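Local coordinates for protein family 88 glycosyl hydrolase (Bacteroides thetaiotaomicron, PDB 5NOA) that probably hydrolyses unsaturated uronic acid residues from plant glycans, as in family 88 glycoside hydrolases, during breakdown of arabinogalactans such as gum arabic, at residues I119-Y124 / E142-Q147; D35-V40 / M66-L71. All blocks are in the same frame, centred on the assembly; numbering follows the deposited sequence.

In the fold
Contact 2 comes first along the chain and is complete before contact 1 begins. It joins helices 29-47 and 56-72. Contact 1 joins helices 120-130 and 135-149. The two contacts have no helix in common, and their centres are about 25 Å apart. Each centre is about 16 Å from the centre of the chain. They nevertheless touch where M66 CG of 66-71 meets T123 CG2 of 119-124 at 4.0 Å. Helix 56-72 thus packs against both helix 29-47 and helix 120-130. It therefore links the two contacts, consistent with neighbouring helices of the (alpha/alpha)6 barrel known for this clan.

Contact 1 of 2, residues I119-Y124 / E142-Q147; sequences ICFQTY and EVMEYQ
The F121 ring points its edge at V143 and M144. This is the tight part of the contact, and all three residues are buried. M144 SD lies 3.8 Å from F121 CE2. The sulfur is 5.1 Å from the F121 ring centroid and 87° off the normal, so it sits beside the ring, not over a face. M144 reaches this place because its chain bends twice, at chi2 (-42°) and chi3 (-62°). Farther round the same edge, V143 CB is 4.0 Å from F121 CZ. V143 CG1 is also 4.0 Å from F121 CE2. The V143 and F121 side chains cross at about a right angle. Replacing F121 by an alanine removes the ring, and V143 and the M144 sulfur would probably lose their aromatic partner, leaving a gap between the helices. The looser side belongs to E142, E145 and Y146. They are partly exposed and do not touch I119-Y124. E145 pairs instead with R141, and E142 with R139. The arrangement is a Met-aromatic contact between two successive antiparallel helices, a pairing in keeping with the helical hairpins of the six-hairpin clan.

Contact 2 of 2, residues D35-V40 / M66-L71; sequences DIIHKV and MEAYFL
I37 touches A68 and L71 through aliphatic groups alone, and the flat groups stand beside this contact. The F70 ring has the carbonyl oxygen of its own helix, M66 O, over one face. M66 O lies 3.2 Å above the F70 ring plane and is offset toward the rim. The same M66 O accepts the backbone bond from F70 N, at 2.8 Å. H38 ND1 is hydrogen-bonded to Y77 OH on helix 75-87. A68 also packs on Y77, so that one tyrosine adjoins both segments.

I37 divides its two branches between A68 and L71, three residues apart and so about one helical turn. I37 CG2 meets A68 CB at 4.0 Å. The longer branch leaves beside the backbone N (chi1 -72°) and extends to CD1. There I37 CD1 meets L71 CD2 at 3.6 Å, the closest approach between the segments. The two side chains cross at about a right angle, methyl against methyl. L71 CG lies anti to its own backbone N (chi1 -174°), and this places CD2 against I37 CD1.

The CA atoms of I37 and A68 are 7.3 Å apart, a closeness the small alanine side chain probably permits. I37 and A68 are buried, while L71 is partly exposed. I37 also packs on A368 of helix 358-377, and E67 forms a salt bridge with R373 of that helix. The C-terminal helix therefore adjoins both segments. The chain's first two long helices run antiparallel here and meet its last one, consistent with the closed ring of the (alpha/alpha)6 barrel in this clan.

Contact 1 of 2, residues I119-Y124 / E142-Q147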
ATOM      1  N   ILE A 119       3.891  -8.967   4.265  1.00  6.27           N
ATOM      2  CA  ILE A 119       4.359  -7.678   3.791  1.00  6.96           C
ATOM      3  C   ILE A 119       5.728  -7.343   4.338  1.00  6.37           C
ATOM      4  O   ILE A 119       6.513  -6.656   3.664  1.00  7.35           O
ATOM      5  CB  ILE A 119       3.324  -6.560   4.032  1.00  6.64           C
ATOM      6  CG1 ILE A 119       3.945  -5.154   3.815  1.00  7.16           C
ATOM      7  CG2 ILE A 119       2.666  -6.655   5.393  1.00  6.68           C
ATOM      8  CD1 ILE A 119       2.941  -4.005   3.790  1.00  7.65           C
ATOM      9  N   CYS A 120       6.074  -7.820   5.533  1.00  6.29           N
ATOM     10  CA  CYS A 120       7.440  -7.619   6.035  1.00  7.10           C
ATOM     11  C   CYS A 120       8.513  -8.085   5.034  1.00  7.30           C
ATOM     12  O   CYS A 120       9.590  -7.516   4.993  1.00  7.81           O
ATOM     13  CB  CYS A 120       7.599  -8.309   7.389  1.00  7.76           C
ATOM     14  SG  CYS A 120       7.363 -10.087   7.399  1.00  9.20           S
ATOM     15  N   PHE A 121       8.209  -9.124   4.258  1.00  6.83           N
ATOM     16  CA  PHE A 121       9.150  -9.626   3.280  1.00  6.99           C
ATOM     17  C   PHE A 121       9.534  -8.584   2.248  1.00  7.02           C
ATOM     18  O   PHE A 121      10.623  -8.685   1.671  1.00  7.98           O
ATOM     19  CB  PHE A 121       8.598 -10.874   2.561  1.00  6.90           C
ATOM     20  CG  PHE A 121       8.184 -12.044   3.445  1.00  7.97           C
ATOM     21  CD1 PHE A 121       8.682 -12.222   4.722  1.00  8.85           C
ATOM     22  CD2 PHE A 121       7.331 -13.031   2.924  1.00  7.35           C
ATOM     23  CE1 PHE A 121       8.315 -13.339   5.478  1.00  9.60           C
ATOM     24  CE2 PHE A 121       6.979 -14.126   3.654  1.00  8.31           C
ATOM     25  CZ  PHE A 121       7.466 -14.289   4.937  1.00  9.49           C
ATOM     26  N   GLN A 122       8.649  -7.606   1.983  1.00  7.00           N
ATOM     27  CA  GLN A 122       9.020  -6.529   1.060  1.00  6.93           C
ATOM     28  C   GLN A 122      10.250  -5.780   1.551  1.00  7.23           C
ATOM     29  O   GLN A 122      11.172  -5.460   0.785  1.00  8.65           O
ATOM     30  CB  GLN A 122       7.885  -5.538   0.867  1.00  6.94           C
ATOM     31  CG  GLN A 122       6.630  -6.149   0.274  1.00  7.60           C
ATOM     32  CD  GLN A 122       5.568  -5.115  -0.046  1.00  8.34           C
ATOM     33  OE1 GLN A 122       5.898  -3.985  -0.458  1.00  9.10           O
ATOM     34  NE2 GLN A 122       4.296  -5.484   0.079  1.00  8.61           N
ATOM     35  N   THR A 123      10.233  -5.450   2.837  1.00  7.13           N
ATOM     36  CA  THR A 123      11.357  -4.739   3.449  1.00  7.54           C
ATOM     37  C   THR A 123      12.582  -5.631   3.568  1.00  7.44           C
ATOM     38  O   THR A 123      13.698  -5.189   3.296  1.00  7.89           O
ATOM     39  CB  THR A 123      10.923  -4.111   4.778  1.00  8.80           C
ATOM     40  OG1 THR A 123       9.938  -3.096   4.492  1.00 10.09           O
ATOM     41  CG2 THR A 123      12.069  -3.457   5.485  1.00  8.89           C
ATOM     42  N   TYR A 124      12.372  -6.903   3.911  1.00  6.82           N
ATOM     43  CA  TYR A 124      13.518  -7.792   3.995  1.00  8.00           C
ATOM     44  C   TYR A 124      14.217  -7.908   2.644  1.00  8.25           C
ATOM     45  O   TYR A 124      15.455  -7.899   2.584  1.00  9.22           O
ATOM     46  CB  TYR A 124      13.131  -9.147   4.525  1.00  8.00           C
ATOM     47  CG  TYR A 124      12.450  -9.165   5.866  1.00  7.64           C
ATOM     48  CD1 TYR A 124      12.523  -8.103   6.762  1.00  8.74           C
ATOM     49  CD2 TYR A 124      11.673 -10.243   6.233  1.00  7.61           C
ATOM     50  CE1 TYR A 124      11.845  -8.131   7.964  1.00  8.43           C
ATOM     51  CE2 TYR A 124      11.011 -10.288   7.439  1.00  7.46           C
ATOM     52  CZ  TYR A 124      11.105  -9.239   8.327  1.00  7.66           C
ATOM     53  OH  TYR A 124      10.452  -9.210   9.532  1.00  9.02           O
ATOM     54  N   GLU A 142      11.229 -19.433   1.962  1.00  9.34           N
ATOM     55  CA  GLU A 142      10.676 -20.680   2.491  1.00 10.01           C
ATOM     56  C   GLU A 142       9.152 -20.602   2.479  1.00  9.37           C
ATOM     57  O   GLU A 142       8.472 -21.499   2.020  1.00 10.75           O
ATOM     58  CB  GLU A 142      11.170 -20.917   3.924  1.00 11.39           C
ATOM     59  CG  GLU A 142      10.565 -22.166   4.550  1.00 14.71           C
ATOM     60  CD  GLU A 142      10.768 -22.287   6.059  1.00 19.55           C
ATOM     61  OE1 GLU A 142      11.078 -21.288   6.771  1.00 19.36           O
ATOM     62  OE2 GLU A 142      10.574 -23.437   6.545  1.00 27.10           O
ATOM     63  N   VAL A 143       8.624 -19.495   2.981  1.00  8.61           N
ATOM     64  CA  VAL A 143       7.193 -19.336   3.094  1.00  8.45           C
ATOM     65  C   VAL A 143       6.549 -19.219   1.739  1.00  8.03           C
ATOM     66  O   VAL A 143       5.566 -19.939   1.451  1.00  8.11           O
ATOM     67  CB  VAL A 143       6.873 -18.105   3.971  1.00  8.04           C
ATOM     68  CG1 VAL A 143       5.408 -17.748   3.894  1.00  8.01           C
ATOM     69  CG2 VAL A 143       7.293 -18.363   5.415  1.00  8.36           C
ATOM     70  N   MET A 144       7.056 -18.326   0.886  1.00  8.10           N
ATOM     71  CA  MET A 144       6.358 -18.134  -0.386  1.00  8.37           C
ATOM     72  C   MET A 144       6.474 -19.339  -1.313  1.00  7.87           C
ATOM     73  O   MET A 144       5.533 -19.678  -2.014  1.00  8.72           O
ATOM     74  CB  MET A 144       6.842 -16.865  -1.103  1.00  9.67           C
ATOM     75  CG  MET A 144       6.662 -15.560  -0.331  1.00 10.34           C
ATOM     76  SD  MET A 144       5.081 -15.353   0.547  1.00  9.78           S
ATOM     77  CE  MET A 144       3.904 -15.379  -0.802  1.00 11.67           C
ATOM     78  N   GLU A 145       7.627 -20.000  -1.291  1.00  8.19           N
ATOM     79  CA  GLU A 145       7.819 -21.193  -2.104  1.00  9.20           C
ATOM     80  C   GLU A 145       6.948 -22.356  -1.616  1.00  8.75           C
ATOM     81  O   GLU A 145       6.404 -23.089  -2.440  1.00 10.96           O
ATOM     82  CB  GLU A 145       9.297 -21.506  -2.274  1.00 10.37           C
ATOM     83  CG  GLU A 145       9.965 -20.383  -3.084  1.00 11.74           C
ATOM     84  CD  GLU A 145      11.480 -20.255  -3.009  1.00 12.46           C
ATOM     85  OE1 GLU A 145      12.164 -21.214  -2.561  1.00 14.58           O
ATOM     86  OE2 GLU A 145      12.009 -19.166  -3.411  1.00 12.65           O
ATOM     87  N   TYR A 146       6.760 -22.510  -0.296  1.00  8.73           N
ATOM     88  CA  TYR A 146       5.790 -23.478   0.179  1.00  7.78           C
ATOM     89  C   TYR A 146       4.380 -23.087  -0.282  1.00  8.50           C
ATOM     90  O   TYR A 146       3.627 -23.895  -0.828  1.00  9.35           O
ATOM     91  CB  TYR A 146       5.814 -23.603   1.705  1.00  9.31           C
ATOM     92  CG  TYR A 146       4.694 -24.506   2.175  1.00 10.33           C
ATOM     93  CD1 TYR A 146       4.774 -25.891   1.995  1.00 12.15           C
ATOM     94  CD2 TYR A 146       3.536 -23.985   2.740  1.00 10.63           C
ATOM     95  CE1 TYR A 146       3.715 -26.705   2.358  1.00 13.82           C
ATOM     96  CE2 TYR A 146       2.499 -24.801   3.132  1.00 11.86           C
ATOM     97  CZ  TYR A 146       2.578 -26.156   2.940  1.00 13.00           C
ATOM     98  OH  TYR A 146       1.542 -26.975   3.320  1.00 15.65           O
ATOM     99  N   GLN A 147       4.002 -21.834  -0.085  1.00  8.53           N
ATOM    100  CA  GLN A 147       2.686 -21.382  -0.514  1.00  8.09           C
ATOM    101  C   GLN A 147       2.436 -21.692  -1.982  1.00  8.36           C
ATOM    102  O   GLN A 147       1.386 -22.214  -2.352  1.00  8.46           O
ATOM    103  CB  GLN A 147       2.529 -19.903  -0.243  1.00  7.83           C
ATOM    104  CG  GLN A 147       1.168 -19.335  -0.548  1.00  8.03           C
ATOM    105  CD  GLN A 147       1.030 -17.929  -0.038  1.00  8.31           C
ATOM    106  OE1 GLN A 147       1.491 -17.615   1.055  1.00 10.21           O
ATOM    107  NE2 GLN A 147       0.354 -17.096  -0.812  1.00  8.65           N
TER

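Contact 2 of 2, residues D35-V40 / M66-L71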
ATOM      1  N   ASP A  35      11.703  18.444   2.637  1.00  9.40           N
ATOM      2  CA  ASP A  35      11.684  18.894   4.026  1.00 10.60           C
ATOM      3  C   ASP A  35      10.478  18.292   4.790  1.00  9.37           C
ATOM      4  O   ASP A  35      10.616  17.906   5.958  1.00  9.79           O
ATOM      5  CB  ASP A  35      11.662  20.427   4.110  1.00 12.61           C
ATOM      6  CG  ASP A  35      12.950  21.088   3.699  1.00 18.89           C
ATOM      7  OD1 ASP A  35      13.996  20.422   3.641  1.00 22.48           O
ATOM      8  OD2 ASP A  35      12.898  22.312   3.437  1.00 25.76           O
ATOM      9  N   ILE A  36       9.336  18.200   4.141  1.00  9.31           N
ATOM     10  CA  ILE A  36       8.173  17.564   4.757  1.00  8.58           C
ATOM     11  C   ILE A  36       8.444  16.081   5.045  1.00  8.89           C
ATOM     12  O   ILE A  36       8.135  15.590   6.133  1.00  9.00           O
ATOM     13  CB  ILE A  36       6.932  17.746   3.860  1.00  9.44           C
ATOM     14  CG1 ILE A  36       6.441  19.180   3.930  1.00 10.92           C
ATOM     15  CG2 ILE A  36       5.839  16.764   4.229  1.00  9.91           C
ATOM     16  CD1 ILE A  36       5.409  19.581   2.880  1.00 12.30           C
ATOM     17  N   ILE A  37       9.035  15.379   4.089  1.00  8.33           N
ATOM     18  CA  ILE A  37       9.371  13.975   4.298  1.00  7.81           C
ATOM     19  C   ILE A  37      10.244  13.779   5.542  1.00  8.04           C
ATOM     20  O   ILE A  37       9.953  12.929   6.371  1.00  8.32           O
ATOM     21  CB  ILE A  37      10.071  13.389   3.049  1.00  8.46           C
ATOM     22  CG1 ILE A  37       9.050  13.232   1.923  1.00  8.68           C
ATOM     23  CG2 ILE A  37      10.738  12.047   3.314  1.00  8.78           C
ATOM     24  CD1 ILE A  37       9.648  13.076   0.536  1.00  9.54           C
ATOM     25  N   HIS A  38      11.283  14.605   5.692  1.00  8.77           N
ATOM     26  CA  HIS A  38      12.134  14.475   6.856  1.00  9.15           C
ATOM     27  C   HIS A  38      11.406  14.845   8.158  1.00  9.32           C
ATOM     28  O   HIS A  38      11.600  14.215   9.198  1.00 11.03           O
ATOM     29  CB  HIS A  38      13.407  15.293   6.677  1.00  9.67           C
ATOM     30  CG  HIS A  38      14.287  14.744   5.618  1.00 10.16           C
ATOM     31  ND1 HIS A  38      14.623  13.403   5.575  1.00 12.62           N
ATOM     32  CD2 HIS A  38      14.927  15.334   4.587  1.00 12.93           C
ATOM     33  CE1 HIS A  38      15.419  13.201   4.532  1.00 13.33           C
ATOM     34  NE2 HIS A  38      15.635  14.359   3.931  1.00 13.98           N
ATOM     35  N   LYS A  39      10.533  15.848   8.102  1.00  9.23           N
ATOM     36  CA  LYS A  39       9.769  16.238   9.287  1.00  9.79           C
ATOM     37  C   LYS A  39       8.840  15.090   9.738  1.00  9.04           C
ATOM     38  O   LYS A  39       8.758  14.760  10.902  1.00  9.99           O
ATOM     39  CB  LYS A  39       8.972  17.500   8.991  1.00 12.19           C
ATOM     40  CG  LYS A  39       8.252  18.103  10.180  1.00 16.34           C
ATOM     41  CD  LYS A  39       7.506  19.379   9.784  1.00 24.32           C
ATOM     42  CE  LYS A  39       6.489  19.174   8.642  1.00 29.50           C
ATOM     43  NZ  LYS A  39       5.211  19.955   8.732  1.00 32.63           N
ATOM     44  N   VAL A  40       8.157  14.492   8.783  1.00  8.35           N
ATOM     45  CA  VAL A  40       7.214  13.421   9.030  1.00  7.96           C
ATOM     46  C   VAL A  40       7.920  12.159   9.520  1.00  7.89           C
ATOM     47  O   VAL A  40       7.502  11.526  10.493  1.00  7.78           O
ATOM     48  CB  VAL A  40       6.392  13.151   7.749  1.00  8.16           C
ATOM     49  CG1 VAL A  40       5.599  11.872   7.818  1.00  8.68           C
ATOM     50  CG2 VAL A  40       5.464  14.339   7.497  1.00  8.96           C
ATOM     51  N   MET A  66      11.363   2.779   3.696  1.00  7.56           N
ATOM     52  CA  MET A  66      12.261   2.365   2.652  1.00  8.29           C
ATOM     53  C   MET A  66      12.167   3.274   1.450  1.00  7.66           C
ATOM     54  O   MET A  66      13.212   3.649   0.875  1.00  8.44           O
ATOM     55  CB  MET A  66      12.076   0.909   2.272  1.00  9.71           C
ATOM     56  CG  MET A  66      12.540  -0.063   3.354  1.00 12.57           C
ATOM     57  SD  MET A  66      14.225   0.155   4.006  1.00 13.80           S
ATOM     58  CE  MET A  66      15.228  -0.107   2.556  1.00 16.25           C
ATOM     59  N   GLU A  67      10.955   3.681   1.067  1.00  7.63           N
ATOM     60  CA  GLU A  67      10.809   4.646  -0.011  1.00  8.27           C
ATOM     61  C   GLU A  67      11.570   5.941   0.289  1.00  7.54           C
ATOM     62  O   GLU A  67      12.246   6.492  -0.594  1.00  8.88           O
ATOM     63  CB  GLU A  67       9.330   4.934  -0.254  1.00  9.28           C
ATOM     64  CG  GLU A  67       9.026   5.600  -1.569  1.00 10.31           C
ATOM     65  CD  GLU A  67       9.020   4.662  -2.750  1.00 13.25           C
ATOM     66  OE1 GLU A  67       9.024   5.179  -3.870  1.00 19.24           O
ATOM     67  OE2 GLU A  67       8.968   3.426  -2.572  1.00 16.85           O
ATOM     68  N   ALA A  68      11.395   6.448   1.508  1.00  8.01           N
ATOM     69  CA  ALA A  68      12.092   7.675   1.901  1.00  8.39           C
ATOM     70  C   ALA A  68      13.623   7.502   1.863  1.00  8.06           C
ATOM     71  O   ALA A  68      14.323   8.422   1.474  1.00  9.60           O
ATOM     72  CB  ALA A  68      11.625   8.109   3.287  1.00  9.32           C
ATOM     73  N   TYR A  69      14.118   6.324   2.238  1.00  8.18           N
ATOM     74  CA  TYR A  69      15.543   6.044   2.151  1.00  9.15           C
ATOM     75  C   TYR A  69      15.995   6.024   0.707  1.00 10.07           C
ATOM     76  O   TYR A  69      17.027   6.594   0.359  1.00 11.48           O
ATOM     77  CB  TYR A  69      15.901   4.722   2.852  1.00  9.47           C
ATOM     78  CG  TYR A  69      17.367   4.449   2.739  1.00 10.16           C
ATOM     79  CD1 TYR A  69      18.275   5.279   3.373  1.00 10.69           C
ATOM     80  CD2 TYR A  69      17.855   3.455   1.903  1.00 11.33           C
ATOM     81  CE1 TYR A  69      19.623   5.075   3.240  1.00 13.29           C
ATOM     82  CE2 TYR A  69      19.236   3.249   1.761  1.00 13.08           C
ATOM     83  CZ  TYR A  69      20.098   4.075   2.429  1.00 12.59           C
ATOM     84  OH  TYR A  69      21.447   3.876   2.286  1.00 17.56           O
ATOM     85  N   PHE A  70      15.240   5.354  -0.161  1.00  9.36           N
ATOM     86  CA  PHE A  70      15.606   5.331  -1.586  1.00 10.49           C
ATOM     87  C   PHE A  70      15.653   6.744  -2.171  1.00 11.10           C
ATOM     88  O   PHE A  70      16.494   7.044  -3.029  1.00 13.42           O
ATOM     89  CB  PHE A  70      14.617   4.510  -2.403  1.00 11.87           C
ATOM     90  CG  PHE A  70      14.553   3.073  -2.038  1.00 13.44           C
ATOM     91  CD1 PHE A  70      15.591   2.416  -1.404  1.00 15.06           C
ATOM     92  CD2 PHE A  70      13.398   2.360  -2.321  1.00 17.63           C
ATOM     93  CE1 PHE A  70      15.497   1.078  -1.083  1.00 16.79           C
ATOM     94  CE2 PHE A  70      13.307   1.020  -2.010  1.00 20.81           C
ATOM     95  CZ  PHE A  70      14.361   0.379  -1.393  1.00 24.30           C
ATOM     96  N   LEU A  71      14.737   7.613  -1.755  1.00 10.03           N
ATOM     97  CA  LEU A  71      14.698   8.987  -2.265  1.00 10.75           C
ATOM     98  C   LEU A  71      15.825   9.846  -1.724  1.00 11.28           C
ATOM     99  O   LEU A  71      16.437  10.586  -2.491  1.00 14.22           O
ATOM    100  CB  LEU A  71      13.362   9.643  -1.922  1.00 10.89           C
ATOM    101  CG  LEU A  71      13.136  11.014  -2.528  1.00 11.82           C
ATOM    102  CD1 LEU A  71      12.674  10.864  -3.964  1.00 15.48           C
ATOM    103  CD2 LEU A  71      12.082  11.790  -1.737  1.00 12.93           C
TER